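Local coordinates for protein KLLA0E08119p (Kluyveromyces lactis, PDB 3VA7) that probably catalyses the ATP- and biotin-dependent carboxylation of urea to urea-1-carboxylate, the first step of urea breakdown to carbon dioxide and ammonia, at residues 341-344 against 349-352. Numbering follows the deposited sequence.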
ATOM      1  N   MET A 341     -31.632  24.405  15.179  1.00 32.01           N
ATOM      2  CA  MET A 341     -31.260  25.468  14.280  1.00 32.02           C
ATOM      3  C   MET A 341     -32.222  25.491  13.084  1.00 32.63           C
ATOM      4  O   MET A 341     -32.774  26.541  12.725  1.00 33.62           O
ATOM      5  CB  MET A 341     -29.833  25.275  13.778  1.00 31.74           C
ATOM      6  CG  MET A 341     -28.712  25.451  14.847  1.00 32.40           C
ATOM      7  SD  MET A 341     -27.057  25.190  14.163  1.00 36.18           S
ATOM      8  CE  MET A 341     -26.926  26.356  12.829  1.00 30.96           C
ATOM      9  N   LEU A 342     -32.452  24.345  12.470  1.00 31.77           N
ATOM     10  CA  LEU A 342     -33.260  24.349  11.275  1.00 31.34           C
ATOM     11  C   LEU A 342     -34.673  24.879  11.589  1.00 31.51           C
ATOM     12  O   LEU A 342     -35.218  25.700  10.839  1.00 31.28           O
ATOM     13  CB  LEU A 342     -33.303  22.950  10.643  1.00 30.21           C
ATOM     14  CG  LEU A 342     -31.990  22.519   9.981  1.00 31.11           C
ATOM     15  CD1 LEU A 342     -31.928  20.978   9.729  1.00 29.21           C
ATOM     16  CD2 LEU A 342     -31.733  23.272   8.703  1.00 27.17           C
ATOM     17  N   ARG A 343     -35.240  24.419  12.699  1.00 31.21           N
ATOM     18  CA  ARG A 343     -36.599  24.702  13.011  1.00 32.44           C
ATOM     19  C   ARG A 343     -36.709  26.175  13.346  1.00 33.16           C
ATOM     20  O   ARG A 343     -37.678  26.831  12.918  1.00 33.40           O
ATOM     21  CB  ARG A 343     -37.092  23.863  14.178  1.00 32.75           C
ATOM     22  CG  ARG A 343     -37.320  22.357  13.897  1.00 36.29           C
ATOM     23  CD  ARG A 343     -38.131  21.729  15.052  1.00 42.39           C
ATOM     24  NE  ARG A 343     -39.156  22.692  15.499  1.00 48.24           N
ATOM     25  CZ  ARG A 343     -39.996  22.555  16.542  1.00 50.82           C
ATOM     26  NH1 ARG A 343     -39.989  21.454  17.317  1.00 50.23           N
ATOM     27  NH2 ARG A 343     -40.850  23.553  16.816  1.00 49.44           N
ATOM     28  N   ILE A 344     -35.705  26.705  14.059  1.00 32.78           N
ATOM     29  CA  ILE A 344     -35.718  28.101  14.436  1.00 33.13           C
ATOM     30  C   ILE A 344     -35.605  28.985  13.210  1.00 34.04           C
ATOM     31  O   ILE A 344     -36.273  30.010  13.131  1.00 33.96           O
ATOM     32  CB  ILE A 344     -34.566  28.474  15.412  1.00 33.59           C
ATOM     33  CG1 ILE A 344     -34.835  27.885  16.792  1.00 32.26           C
ATOM     34  CG2 ILE A 344     -34.349  30.019  15.450  1.00 31.19           C
ATOM     35  CD1 ILE A 344     -33.634  27.902  17.668  1.00 31.97           C
ATOM     36  N   SER A 349     -39.951  27.803  15.720  1.00 51.40           N
ATOM     37  CA  SER A 349     -39.131  27.566  16.894  1.00 51.65           C
ATOM     38  C   SER A 349     -39.834  26.698  17.985  1.00 51.09           C
ATOM     39  O   SER A 349     -41.042  26.774  18.204  1.00 49.81           O
ATOM     40  CB  SER A 349     -38.539  28.911  17.404  1.00 51.18           C
ATOM     41  OG  SER A 349     -38.269  28.917  18.812  1.00 53.53           O
ATOM     42  N   PRO A 350     -39.051  25.854  18.663  1.00 51.86           N
ATOM     43  CA  PRO A 350     -39.546  25.244  19.926  1.00 52.46           C
ATOM     44  C   PRO A 350     -40.046  26.344  20.832  1.00 52.34           C
ATOM     45  O   PRO A 350     -39.460  27.411  20.874  1.00 52.32           O
ATOM     46  CB  PRO A 350     -38.275  24.672  20.569  1.00 52.01           C
ATOM     47  CG  PRO A 350     -37.340  24.441  19.414  1.00 52.90           C
ATOM     48  CD  PRO A 350     -37.650  25.501  18.371  1.00 51.29           C
ATOM     49  N   ASP A 351     -41.100  26.102  21.574  1.00 52.75           N
ATOM     50  CA  ASP A 351     -41.558  27.143  22.498  1.00 52.76           C
ATOM     51  C   ASP A 351     -40.632  27.273  23.757  1.00 52.27           C
ATOM     52  O   ASP A 351     -40.721  26.478  24.687  1.00 51.93           O
ATOM     53  CB  ASP A 351     -43.050  26.880  22.743  1.00 52.66           C
ATOM     54  CG  ASP A 351     -43.510  27.191  24.119  1.00 52.55           C
ATOM     55  OD1 ASP A 351     -43.021  28.194  24.699  1.00 50.80           O
ATOM     56  OD2 ASP A 351     -44.409  26.420  24.577  1.00 52.13           O
ATOM     57  N   PHE A 352     -39.754  28.285  23.759  1.00 51.91           N
ATOM     58  CA  PHE A 352     -38.630  28.395  24.745  1.00 51.52           C
ATOM     59  C   PHE A 352     -39.028  28.440  26.233  1.00 51.87           C
ATOM     60  O   PHE A 352     -38.346  27.856  27.070  1.00 51.72           O
ATOM     61  CB  PHE A 352     -37.766  29.642  24.489  1.00 50.76           C
ATOM     62  CG  PHE A 352     -36.763  29.514  23.390  1.00 48.81           C
ATOM     63  CD1 PHE A 352     -36.869  28.548  22.410  1.00 47.82           C
ATOM     64  CD2 PHE A 352     -35.726  30.411  23.309  1.00 47.69           C
ATOM     65  CE1 PHE A 352     -35.964  28.468  21.390  1.00 44.93           C
ATOM     66  CE2 PHE A 352     -34.799  30.324  22.283  1.00 47.34           C
ATOM     67  CZ  PHE A 352     -34.924  29.348  21.323  1.00 46.25           C
TER
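Ile344, near the C-terminal end of helix 337-345, lies beside Ser349, their CA atoms 4.2 Å apart, where the chain folds back on its helix. Residues 349-351 run extended, outside any regular helix or strand, and no hydrogen bond joins the two segments, which bury 242 Å². The contact rests on van der Waals packing, of side chain on side chain and of Arg343 on the loop backbone. Ile344 contributes its CG1 branch: CG1 lies 3.9 Å from Ser349 CB and 4.0 Å from Pro350 CD, and CD1 continues to the ring edge of Phe352, meeting CZ at 4.1 Å near the ring plane. With CG1 set beside the backbone N (chi1 -72°), this branch faces the loop. Arg343 passes the other side of the proline; its chain bends at chi3 (39°), and Pro350 CD sits over one guanidinium face, 3.9 Å above the plane, offset toward the rim. NH2 comes within 3.5 Å of Pro350 N, an amide nitrogen with no lone pair to offer; NH2 is instead salt-bridged to Asp348 OD2. A leucine at Arg343 would probably leave Asp348 without this partner and Pro350 without its flat cover. Ser349 OG donates to Pro350 O at 2.8 Å, tilted 29° from the carbonyl plane. Ile344 also touches Met242, and Phe352 Asp244, of strand 235-244, joining this loop to the large antiparallel sheet of the biotin carboxylase part. The chemistry implies an apolar patch round Ile344 and Pro350, flanked by an arginine whose charge is paired within the short link between the segments.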